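Local coordinates for protein inositol-3-phosphate synthase (Caenorhabditis elegans, PDB 1VKO) that is an inositol-3-phosphate synthase with a Rossmann-fold domain that assembles as four chains and binds nicotinamide-adenine-dinucleotide, a potassium ion and pyrophosphate, at residues 89-94 with 173-178; 252-257 with 301-306; 259-264 with 274-279; 411-416 with 435-440. One frame throughout, in Å; residues are numbered along the deposited sequence. Where two conformers were deposited one is given.

Contact 1 (89-94 with 173-178)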
# COMPACT_ATOMS: atom_id res chain seq x y z
N GLY A 89 -25.20 -9.76 14.83
CA GLY A 89 -26.07 -10.37 15.81
C GLY A 89 -25.56 -11.74 16.23
O GLY A 89 -25.36 -11.97 17.42
N SER A 90 -25.36 -12.66 15.28
CA SER A 90 -25.07 -14.06 15.67
C SER A 90 -23.68 -14.13 16.32
O SER A 90 -23.41 -14.96 17.17
CB SER A 90 -25.15 -14.98 14.46
OG SER A 90 -24.20 -14.59 13.47
N THR A 91 -22.81 -13.21 15.92
CA THR A 91 -21.48 -13.15 16.49
C THR A 91 -21.49 -12.59 17.90
O THR A 91 -20.79 -13.11 18.77
CB THR A 91 -20.55 -12.32 15.58
OG1 THR A 91 -20.35 -13.05 14.36
CG2 THR A 91 -19.16 -12.22 16.18
N ALA A 92 -22.23 -11.49 18.10
CA ALA A 92 -22.45 -10.91 19.40
C ALA A 92 -22.90 -11.97 20.38
O ALA A 92 -22.35 -12.09 21.46
CB ALA A 92 -23.48 -9.80 19.31
N VAL A 93 -23.88 -12.78 19.97
CA VAL A 93 -24.43 -13.84 20.83
C VAL A 93 -23.38 -14.94 21.01
O VAL A 93 -23.07 -15.34 22.12
CB VAL A 93 -25.76 -14.44 20.26
CG1 VAL A 93 -26.37 -15.49 21.20
CG2 VAL A 93 -26.77 -13.37 20.01
N GLY A 94 -22.82 -15.41 19.90
CA GLY A 94 -21.82 -16.47 19.92
C GLY A 94 -20.68 -16.22 20.89
O GLY A 94 -20.34 -17.08 21.70
N ALA A 173 -22.60 -16.52 8.35
CA ALA A 173 -21.81 -15.31 8.56
C ALA A 173 -20.33 -15.52 8.22
O ALA A 173 -19.67 -14.62 7.65
CB ALA A 173 -21.97 -14.85 9.98
N LYS A 174 -19.81 -16.72 8.54
CA LYS A 174 -18.41 -17.10 8.19
C LYS A 174 -17.40 -16.31 9.02
O LYS A 174 -16.33 -15.97 8.52
CB LYS A 174 -18.12 -16.88 6.69
CG LYS A 174 -19.03 -17.65 5.74
CD LYS A 174 -18.51 -17.66 4.33
CE LYS A 174 -19.08 -16.56 3.44
NZ LYS A 174 -20.48 -16.87 3.02
N VAL A 175 -17.75 -16.01 10.27
CA VAL A 175 -16.87 -15.30 11.19
C VAL A 175 -16.02 -16.23 12.09
O VAL A 175 -14.79 -16.13 12.13
CB VAL A 175 -17.70 -14.31 12.06
CG1 VAL A 175 -16.82 -13.43 12.90
CG2 VAL A 175 -18.57 -13.44 11.15
N PHE A 176 -16.68 -17.12 12.82
CA PHE A 176 -15.97 -18.04 13.69
C PHE A 176 -15.41 -19.17 12.83
O PHE A 176 -16.05 -19.62 11.87
CB PHE A 176 -16.93 -18.66 14.71
CG PHE A 176 -17.59 -17.65 15.62
CD1 PHE A 176 -16.86 -16.93 16.54
CD2 PHE A 176 -18.95 -17.47 15.58
CE1 PHE A 176 -17.49 -16.00 17.39
CE2 PHE A 176 -19.59 -16.57 16.44
CZ PHE A 176 -18.84 -15.83 17.34
N GLU A 177 -14.24 -19.65 13.20
CA GLU A 177 -13.60 -20.79 12.56
C GLU A 177 -14.52 -22.04 12.77
O GLU A 177 -15.27 -22.02 13.73
CB GLU A 177 -12.26 -21.01 13.24
CG GLU A 177 -11.20 -19.99 12.95
CD GLU A 177 -11.00 -19.76 11.47
OE1 GLU A 177 -10.75 -20.72 10.70
OE2 GLU A 177 -11.11 -18.60 11.08
N PRO A 178 -14.48 -23.06 11.90
CA PRO A 178 -15.44 -24.15 11.96
C PRO A 178 -15.48 -24.68 13.37
O PRO A 178 -16.51 -24.60 13.99
CB PRO A 178 -14.89 -25.17 10.94
CG PRO A 178 -14.25 -24.15 9.86
CD PRO A 178 -13.52 -23.28 10.81
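The ring of Phe176 meets helix 87-100 with its edge: the carbonyl oxygens of Thr91 and Ser90 lie near the ring plane, while the CA of Gly94 approaches it obliquely. Around the same ring, Met170, Ser95 and Met426 of a third subunit also pack against Phe176. The helix follows the first strand of the Rossmann fold, 77-82, and the backbone N of Asn87, near its start, is hydrogen-bonded to the dinucleotide. Phe176 CZ, whose C-H edge suits an electron-rich oxygen, is 3.6 Å from Thr91 O, an atom that also accepts a bond from Ser95. Because Gly94 has no side chain, CZ can come within 4.0 Å of its CA. Thr91 divides its two branches: CG2, anti to the backbone N (chi1 -68° for OG1), touches Phe176 CZ at 3.8 Å, whereas OG1 turns toward Val175. Small Ala173, at the end of helix 168-173, puts its CB 4.1 Å from Ser90 OG, a hydroxyl bonded to Gly86 O. No hydrogen bond links the two segments, which meet by van der Waals packing. The Val175 methyl CG2 sits 3.7 Å from Thr91 OG1, which is itself hydrogen-bonded to Asn87 O.

Contact 2 (252-257 with 301-306); sequences ERYTDV and PQNTLV
Two backbone N-H groups of 252-257 are received by side-chain amides of 301-306. Thr255 N donates to Asn303 OD1 at 3.1 Å, arriving in the carbonyl plane on a lone pair, although the N-H is bent (137°). Glu252 N gives the other bond, to Gln302 OE1 at 3.2 Å; it is straighter (152°), but the donor stands well above the amide's carbonyl plane. Gln302 reaches back because its chain folds at chi2 (-97°), and this also lays the side chain across the stem of Glu252. The carboxylate of Glu252 turns to Ser280 and Ser282. An amide suits position 303 twice over, being flat as well as polar: its plane stacks on the ring of Tyr254, with Asn303 OD1 3.1 Å from Tyr254 CG. Asn303 CB adds a CH-pi contact over that face, 4.0 Å from the ring centroid. At the ring's edge a water lies in plane, 2.7 Å from Tyr254 OH, and bridges to Pro301 O. Asn303 is also the centre of an inverse gamma turn. Farther along, Val257 CG2 passes Asn303 ND2 at 3.4 Å and makes an apolar contact with Val306 CG1 at 4.0 Å. These loops leave the parallel strands 242-247 and 295-298 of the Rossmann sheet: Trp247 touches Glu252 and Gln302, helix 281-291 packs beside them, and helix 367-378 borders Tyr254 and Pro301, the latter close to the bound dinucleotide.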
# COMPACT_ATOMS: atom_id res chain seq x y z
N GLU A 252 -31.58 0.54 6.32
CA GLU A 252 -32.76 1.07 5.61
C GLU A 252 -32.36 2.34 4.87
O GLU A 252 -31.34 2.93 5.18
CB GLU A 252 -33.88 1.46 6.61
CG GLU A 252 -34.31 0.34 7.54
CD GLU A 252 -35.47 0.69 8.47
OE1 GLU A 252 -35.51 1.77 9.12
OE2 GLU A 252 -36.35 -0.17 8.57
N ARG A 253 -33.17 2.78 3.91
CA ARG A 253 -33.05 4.17 3.42
C ARG A 253 -33.59 5.15 4.47
O ARG A 253 -34.19 4.77 5.49
CB ARG A 253 -33.81 4.36 2.10
CG ARG A 253 -35.31 4.10 2.22
CD ARG A 253 -36.12 4.53 1.03
NE ARG A 253 -37.55 4.19 1.16
CZ ARG A 253 -38.49 4.98 1.69
NH1 ARG A 253 -38.19 6.19 2.19
NH2 ARG A 253 -39.76 4.54 1.73
N TYR A 254 -33.34 6.43 4.21
CA TYR A 254 -33.84 7.53 5.00
C TYR A 254 -35.33 7.68 4.75
O TYR A 254 -35.81 7.50 3.65
CB TYR A 254 -33.13 8.80 4.52
CG TYR A 254 -31.86 9.13 5.27
CD1 TYR A 254 -30.88 8.18 5.48
CD2 TYR A 254 -31.66 10.41 5.79
CE1 TYR A 254 -29.75 8.47 6.18
CE2 TYR A 254 -30.50 10.72 6.47
CZ TYR A 254 -29.54 9.74 6.65
OH TYR A 254 -28.37 10.03 7.35
N THR A 255 -36.07 8.04 5.77
CA THR A 255 -37.45 8.50 5.63
C THR A 255 -37.40 9.98 5.23
O THR A 255 -36.34 10.60 5.34
CB THR A 255 -38.10 8.38 7.02
OG1 THR A 255 -38.12 7.01 7.43
CG2 THR A 255 -39.56 8.76 6.99
N ASP A 256 -38.52 10.55 4.75
CA ASP A 256 -38.66 12.01 4.68
C ASP A 256 -38.72 12.51 6.12
O ASP A 256 -38.98 11.73 7.06
CB ASP A 256 -39.93 12.44 3.92
CG ASP A 256 -39.83 12.20 2.41
OD1 ASP A 256 -38.86 12.70 1.78
OD2 ASP A 256 -40.67 11.53 1.76
N VAL A 257 -38.42 13.80 6.29
CA VAL A 257 -38.60 14.47 7.59
C VAL A 257 -39.36 15.76 7.31
O VAL A 257 -38.96 16.52 6.43
CB VAL A 257 -37.26 14.79 8.31
CG1 VAL A 257 -37.51 15.28 9.73
CG2 VAL A 257 -36.35 13.57 8.35
N PRO A 301 -26.95 3.47 9.54
CA PRO A 301 -26.97 4.83 9.02
C PRO A 301 -28.33 5.51 8.94
O PRO A 301 -28.34 6.74 8.92
CB PRO A 301 -26.44 4.65 7.58
CG PRO A 301 -25.67 3.45 7.64
CD PRO A 301 -26.48 2.52 8.53
N GLN A 302 -29.46 4.77 8.89
CA GLN A 302 -30.75 5.44 8.66
C GLN A 302 -31.11 6.43 9.75
O GLN A 302 -30.64 6.31 10.89
CB GLN A 302 -31.90 4.50 8.42
CG GLN A 302 -32.36 3.75 9.68
CD GLN A 302 -31.76 2.39 9.74
OE1 GLN A 302 -30.79 2.12 9.02
NE2 GLN A 302 -32.31 1.51 10.58
N ASN A 303 -31.97 7.39 9.38
CA ASN A 303 -32.35 8.50 10.26
C ASN A 303 -33.52 8.20 11.21
O ASN A 303 -34.42 9.03 11.39
CB ASN A 303 -32.54 9.80 9.49
CG ASN A 303 -33.62 9.72 8.44
OD1 ASN A 303 -33.73 8.74 7.73
ND2 ASN A 303 -34.42 10.77 8.34
N THR A 304 -33.46 7.03 11.86
CA THR A 304 -34.50 6.59 12.74
C THR A 304 -34.90 7.64 13.78
O THR A 304 -36.09 7.88 14.00
CB THR A 304 -34.10 5.30 13.47
OG1 THR A 304 -33.77 4.25 12.54
CG2 THR A 304 -35.33 4.77 14.21
N LEU A 305 -33.90 8.28 14.39
CA LEU A 305 -34.11 9.21 15.50
C LEU A 305 -34.44 10.63 15.04
O LEU A 305 -33.79 11.60 15.42
CB LEU A 305 -32.89 9.15 16.45
CG LEU A 305 -32.55 7.70 16.89
CD1 LEU A 305 -31.21 7.59 17.59
CD2 LEU A 305 -33.65 7.10 17.77
N VAL A 306 -35.46 10.72 14.19
CA VAL A 306 -36.07 11.99 13.81
C VAL A 306 -36.53 12.79 15.06
O VAL A 306 -36.70 12.20 16.14
CB VAL A 306 -37.26 11.77 12.84
CG1 VAL A 306 -36.75 11.20 11.52
CG2 VAL A 306 -38.29 10.82 13.44
O HOH W 1 -26.35 8.35 7.96

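Contact 3 (259-264 with 274-279); sequences QGLNAT and VNEDEV
Leu261 reaches across to 274-279 with both of its methyls, and most of the contact depends on it. Its CG stands anti to the backbone N (chi1 170°), which carries the branched end out from the 259-264 loop. CD1 is pressed closely against Glu276 CG, at 3.4 Å, and also lies 3.5 Å from the carbonyl oxygen of Glu278; the other methyl, CD2, rests 3.8 Å from Glu278 CB. A leucine suits the place because its two branches can serve two neighbours at once. Beyond it, Val279 CG2 extends the apolar patch, 4.2 Å from CD1.

The two glutamates touch the leucine with their hydrocarbon parts, and the charged end of Glu278 leads away. Glu276 bends at chi2 (56°), so that its OE2 can accept a weak bond from Asp277 N. Glu278 offers CB to the leucine, then folds away to use OE1 as the partner of Arg253 and of Asp256 N. Its own backbone is the centre of an inverse gamma turn.

Helix 265-273 joins the two segments, so this contact ties together the loops at its two ends, in an excursion between parallel strands 242-247 and 295-298 of the Rossmann domain. Thr264 is its N-cap, OG1 holding Glu267 N, and near the far end Ser271 OG bonds to Leu261 O.

A water makes the polar link. It accepts from Asn262 ND2 at 2.7 Å and donates to Glu278 O at 2.9 Å, while ND2 also bonds to Asp256 O.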
# COMPACT_ATOMS: atom_id res chain seq x y z
N GLN A 259 -42.93 18.39 9.13
CA GLN A 259 -44.06 18.52 10.05
C GLN A 259 -45.30 17.99 9.37
O GLN A 259 -45.50 18.22 8.18
CB GLN A 259 -44.24 19.95 10.58
CG GLN A 259 -44.03 21.07 9.56
CD GLN A 259 -44.13 22.46 10.19
OE1 GLN A 259 -45.20 22.86 10.67
NE2 GLN A 259 -43.02 23.20 10.20
N GLY A 260 -46.13 17.29 10.15
CA GLY A 260 -47.25 16.52 9.63
C GLY A 260 -46.96 15.03 9.77
O GLY A 260 -47.87 14.21 10.01
N LEU A 261 -45.67 14.69 9.64
CA LEU A 261 -45.25 13.30 9.58
C LEU A 261 -44.54 12.85 10.84
O LEU A 261 -44.99 11.89 11.49
CB LEU A 261 -44.36 13.07 8.36
CG LEU A 261 -43.61 11.74 8.19
CD1 LEU A 261 -44.52 10.54 7.98
CD2 LEU A 261 -42.64 11.89 7.06
N ASN A 262 -43.45 13.52 11.20
CA ASN A 262 -42.56 13.04 12.26
C ASN A 262 -41.68 14.11 12.93
O ASN A 262 -40.64 13.79 13.51
CB ASN A 262 -41.71 11.87 11.72
CG ASN A 262 -40.85 12.26 10.52
OD1 ASN A 262 -40.55 13.44 10.33
ND2 ASN A 262 -40.44 11.27 9.71
N ALA A 263 -42.09 15.38 12.87
CA ALA A 263 -41.36 16.47 13.56
C ALA A 263 -41.61 16.47 15.06
O ALA A 263 -40.75 16.94 15.84
CB ALA A 263 -41.68 17.83 12.96
N THR A 264 -42.78 15.98 15.48
CA THR A 264 -43.08 15.90 16.91
C THR A 264 -43.51 14.50 17.28
O THR A 264 -43.82 13.70 16.41
CB THR A 264 -44.22 16.84 17.29
OG1 THR A 264 -45.47 16.22 16.95
CG2 THR A 264 -44.16 18.15 16.49
N VAL A 274 -52.64 6.27 11.47
CA VAL A 274 -53.26 6.42 10.14
C VAL A 274 -52.51 5.66 9.02
O VAL A 274 -52.81 5.83 7.84
CB VAL A 274 -53.40 7.92 9.70
CG1 VAL A 274 -54.16 8.73 10.70
CG2 VAL A 274 -52.06 8.54 9.46
N ASN A 275 -51.52 4.85 9.39
CA ASN A 275 -50.81 3.94 8.49
C ASN A 275 -50.01 4.60 7.38
O ASN A 275 -49.91 4.09 6.25
CB ASN A 275 -51.76 2.90 7.90
CG ASN A 275 -51.16 1.55 7.88
OD1 ASN A 275 -50.75 1.04 8.93
ND2 ASN A 275 -51.10 0.93 6.70
N GLU A 276 -49.41 5.72 7.73
CA GLU A 276 -48.58 6.51 6.86
C GLU A 276 -47.46 5.67 6.24
O GLU A 276 -46.98 4.71 6.84
CB GLU A 276 -48.00 7.65 7.70
CG GLU A 276 -47.14 8.64 6.97
CD GLU A 276 -47.87 9.26 5.80
OE1 GLU A 276 -48.93 9.89 6.03
OE2 GLU A 276 -47.36 9.08 4.66
N ASP A 277 -47.05 6.05 5.03
CA ASP A 277 -46.03 5.32 4.30
C ASP A 277 -44.61 5.57 4.77
O ASP A 277 -43.88 4.62 4.99
CB ASP A 277 -46.17 5.58 2.79
CG ASP A 277 -46.92 4.46 2.08
OD1 ASP A 277 -46.25 3.50 1.66
OD2 ASP A 277 -48.15 4.45 1.91
N GLU A 278 -44.21 6.85 4.89
CA GLU A 278 -42.88 7.23 5.36
C GLU A 278 -42.72 7.00 6.86
O GLU A 278 -42.28 7.88 7.60
CB GLU A 278 -42.55 8.70 5.02
CG GLU A 278 -42.14 8.99 3.58
CD GLU A 278 -40.95 8.17 3.10
OE1 GLU A 278 -39.83 8.35 3.60
OE2 GLU A 278 -41.12 7.34 2.19
N VAL A 279 -43.10 5.82 7.32
CA VAL A 279 -42.83 5.38 8.68
C VAL A 279 -42.13 4.03 8.57
O VAL A 279 -42.73 3.06 8.13
CB VAL A 279 -44.14 5.29 9.52
CG1 VAL A 279 -43.89 4.64 10.88
CG2 VAL A 279 -44.74 6.67 9.69
O HOH W 2 -41.08 8.64 10.18

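Contact 4 (411-416 with 435-440); sequences ADSKRA and HNTCED. With NAD (nicotinamide-adenine-dinucleotide), chain G; POP (pyrophosphate 2-), chain H.
Lys414 pairs with Cys438, and Ala416 with Asn436, as antiparallel hydrogen-bonded pairs; Cys438 N to Lys414 O is 2.9 Å, its return bond from Lys414 N weak. Just past the strand, Asp440 N reaches Asp412 O at 3.2 Å, nearly in line with that carbonyl, at the start of helix 440-458.

Among the side chains, Ser413 OG donates to Glu439 OE2 at 3.2 Å, meeting it on the syn side but 33° out of the carboxylate plane. The same OG accepts from Arg415 NH2, almost within the guanidinium plane, so one small hydroxyl links an acid and a base on the face they share with Thr437. Arg415 NH1 continues to Glu419 of a fourth subunit.

The strands belong to the beta hairpin 413-423/429-439, whose second strand is outermost in a mixed sheet within the chain. His435, Asn436 and Thr437 pair antiparallel with a strand of a third subunit, carrying the sheet across the interface.

Lys414 points to the face it shares with Cys438. Bends at chi2 and chi4 bring its NZ to 2.7 Å from O2 of the bound pyrophosphate; a lysine's length and charge suit that anion. On the way its CB passes 3.1 Å from Asp440 OD2. Just beyond the strand ends, Asp440 O takes a weak bond from N7N of the dinucleotide, and the Asp412 side chain, whose OD1 is held by Ser441, Asn87 and Asn358, is about 4 Å from the potassium ion.

Packing is close where the strands pair: Cys438 CB touches Lys414 CG at 3.5 Å, and Thr437 CG2 touches Ser413 OG.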
# COMPACT_ATOMS: atom_id res chain seq x y z
N ALA A 411 -15.87 -11.58 1.52
CA ALA A 411 -16.92 -11.91 2.52
C ALA A 411 -17.00 -10.89 3.68
O ALA A 411 -17.19 -9.67 3.45
CB ALA A 411 -16.75 -13.37 3.01
N ASP A 412 -16.84 -11.37 4.92
CA ASP A 412 -16.82 -10.50 6.11
C ASP A 412 -15.51 -9.70 6.28
O ASP A 412 -15.42 -8.77 7.11
CB ASP A 412 -17.06 -11.34 7.38
CG ASP A 412 -17.36 -10.48 8.59
OD1 ASP A 412 -18.50 -9.95 8.66
OD2 ASP A 412 -16.53 -10.28 9.51
N SER A 413 -14.49 -10.07 5.51
CA SER A 413 -13.18 -9.44 5.62
C SER A 413 -13.19 -8.15 4.80
O SER A 413 -12.60 -8.11 3.70
CB SER A 413 -12.11 -10.39 5.07
OG SER A 413 -10.82 -10.07 5.56
N LYS A 414 -13.85 -7.09 5.28
CA LYS A 414 -13.86 -5.84 4.46
C LYS A 414 -12.45 -5.29 4.26
O LYS A 414 -11.56 -5.50 5.09
CB LYS A 414 -14.89 -4.77 4.92
CG LYS A 414 -14.39 -3.63 5.78
CD LYS A 414 -14.03 -2.38 4.97
CE LYS A 414 -13.93 -1.16 5.90
NZ LYS A 414 -15.24 -0.50 6.17
N ARG A 415 -12.26 -4.61 3.13
CA ARG A 415 -10.96 -4.06 2.76
C ARG A 415 -11.08 -2.55 2.60
O ARG A 415 -11.79 -2.07 1.70
CB ARG A 415 -10.46 -4.69 1.45
CG ARG A 415 -10.39 -6.20 1.51
CD ARG A 415 -9.38 -6.70 2.52
NE ARG A 415 -9.65 -8.07 2.90
CZ ARG A 415 -9.16 -9.14 2.28
NH1 ARG A 415 -8.35 -9.01 1.22
NH2 ARG A 415 -9.47 -10.35 2.73
N ALA A 416 -10.40 -1.81 3.48
CA ALA A 416 -10.48 -0.37 3.47
C ALA A 416 -9.20 0.16 2.81
O ALA A 416 -8.11 -0.10 3.28
CB ALA A 416 -10.65 0.20 4.89
N HIS A 435 -3.74 0.53 3.73
CA HIS A 435 -4.57 -0.67 3.51
C HIS A 435 -4.91 -1.38 4.85
O HIS A 435 -4.01 -1.79 5.58
CB HIS A 435 -3.95 -1.64 2.48
CG HIS A 435 -4.81 -2.84 2.18
ND1 HIS A 435 -5.56 -2.95 1.03
CD2 HIS A 435 -5.04 -3.98 2.89
CE1 HIS A 435 -6.22 -4.10 1.04
NE2 HIS A 435 -5.92 -4.75 2.15
N ASN A 436 -6.22 -1.54 5.10
CA ASN A 436 -6.79 -1.93 6.39
C ASN A 436 -7.76 -3.13 6.32
O ASN A 436 -8.93 -2.97 5.95
CB ASN A 436 -7.58 -0.75 6.94
CG ASN A 436 -7.95 -0.91 8.40
OD1 ASN A 436 -7.55 -1.88 9.06
ND2 ASN A 436 -8.72 0.06 8.93
N THR A 437 -7.30 -4.30 6.75
CA THR A 437 -8.13 -5.52 6.76
C THR A 437 -9.07 -5.51 7.99
O THR A 437 -8.61 -5.68 9.13
CB THR A 437 -7.24 -6.75 6.72
OG1 THR A 437 -6.45 -6.71 5.54
CG2 THR A 437 -8.08 -8.06 6.53
N CYS A 438 -10.36 -5.26 7.74
CA CYS A 438 -11.39 -5.06 8.80
C CYS A 438 -12.34 -6.26 8.87
O CYS A 438 -13.22 -6.44 8.01
CB CYS A 438 -12.23 -3.81 8.56
SG CYS A 438 -11.25 -2.30 8.65
N GLU A 439 -12.15 -7.08 9.88
CA GLU A 439 -13.03 -8.23 10.07
C GLU A 439 -14.30 -7.67 10.66
O GLU A 439 -14.47 -7.66 11.89
CB GLU A 439 -12.33 -9.23 10.98
CG GLU A 439 -10.95 -9.63 10.49
CD GLU A 439 -10.95 -10.30 9.11
OE1 GLU A 439 -12.04 -10.56 8.53
OE2 GLU A 439 -9.84 -10.58 8.58
N ASP A 440 -15.17 -7.14 9.80
CA ASP A 440 -16.24 -6.25 10.27
C ASP A 440 -16.98 -6.75 11.52
O ASP A 440 -17.16 -5.99 12.47
CB ASP A 440 -17.26 -5.99 9.16
CG ASP A 440 -16.79 -4.95 8.18
OD1 ASP A 440 -15.93 -4.08 8.53
OD2 ASP A 440 -17.22 -4.94 7.01
PA NAD G . -26.18 -8.74 8.08
O1A NAD G . -26.88 -8.83 6.81
O2A NAD G . -25.34 -9.93 8.25
O5B NAD G . -27.28 -8.56 9.21
C5B NAD G . -28.55 -8.06 8.89
C4B NAD G . -29.58 -9.01 9.47
O4B NAD G . -30.74 -8.27 9.76
C3B NAD G . -29.97 -10.08 8.50
O3B NAD G . -30.19 -11.23 9.32
C2B NAD G . -31.33 -9.69 7.98
O2B NAD G . -32.08 -10.90 7.98
C1B NAD G . -31.85 -8.80 9.10
N9A NAD G . -32.89 -7.77 8.81
C8A NAD G . -33.05 -6.97 7.72
N7A NAD G . -34.15 -6.22 7.91
C5A NAD G . -34.72 -6.50 9.09
C6A NAD G . -35.88 -6.06 9.76
N6A NAD G . -36.74 -5.18 9.23
N1A NAD G . -36.18 -6.60 10.98
C2A NAD G . -35.40 -7.58 11.52
N3A NAD G . -34.32 -8.02 10.84
C4A NAD G . -33.95 -7.50 9.65
O3 NAD G . -25.32 -7.37 8.20
PN NAD G . -24.35 -7.15 9.45
O1N NAD G . -24.88 -7.97 10.56
O2N NAD G . -22.98 -7.36 8.99
O5D NAD G . -24.61 -5.62 9.93
C5D NAD G . -25.92 -5.12 10.10
C4D NAD G . -26.03 -3.58 10.04
O4D NAD G . -25.03 -2.99 10.84
C3D NAD G . -25.86 -3.00 8.64
O3D NAD G . -26.78 -1.95 8.48
C2D NAD G . -24.52 -2.32 8.70
O2D NAD G . -24.37 -1.17 7.88
C1D NAD G . -24.47 -1.91 10.15
N1N NAD G . -23.07 -1.62 10.42
C2N NAD G . -22.14 -2.61 10.32
C3N NAD G . -20.82 -2.30 10.56
C7N NAD G . -19.92 -3.46 10.82
O7N NAD G . -20.52 -4.73 10.67
N7N NAD G . -18.65 -3.26 11.19
C4N NAD G . -20.42 -1.00 10.92
C5N NAD G . -21.37 -0.01 11.00
C6N NAD G . -22.72 -0.33 10.73
P1 POP H . -16.05 1.73 9.20
O1 POP H . -15.59 2.13 10.59
O2 POP H . -15.17 0.62 8.67
O3 POP H . -15.95 2.93 8.27
O POP H . -17.58 1.15 9.29
P2 POP H . -18.48 0.58 8.06
O4 POP H . -18.43 -0.94 8.10
O5 POP H . -19.90 1.10 8.23
O6 POP H . -18.03 0.98 6.65

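Overall arrangement
Contacts 1, 2 and 4 follow one another along the chain, with contact 3 nested in the loop that contact 2 closes. Contacts 2 and 3 touch, their centres about 12 Å apart, and lie on the same side of the chain's centre, among the loops that follow strand 242-247 and flank 295-298. Contacts 1 and 4 form the other group: their centres are about 16 Å apart, and Val175 packs on Asp412. The groups are well separated, contacts 1 and 3 having centres about 37 Å apart. Pro301 of contact 2 and Asp440 of contact 4 both lie beside the dinucleotide, so the Rossmann sheet and the mixed sheet of the hairpin both contribute to its surroundings.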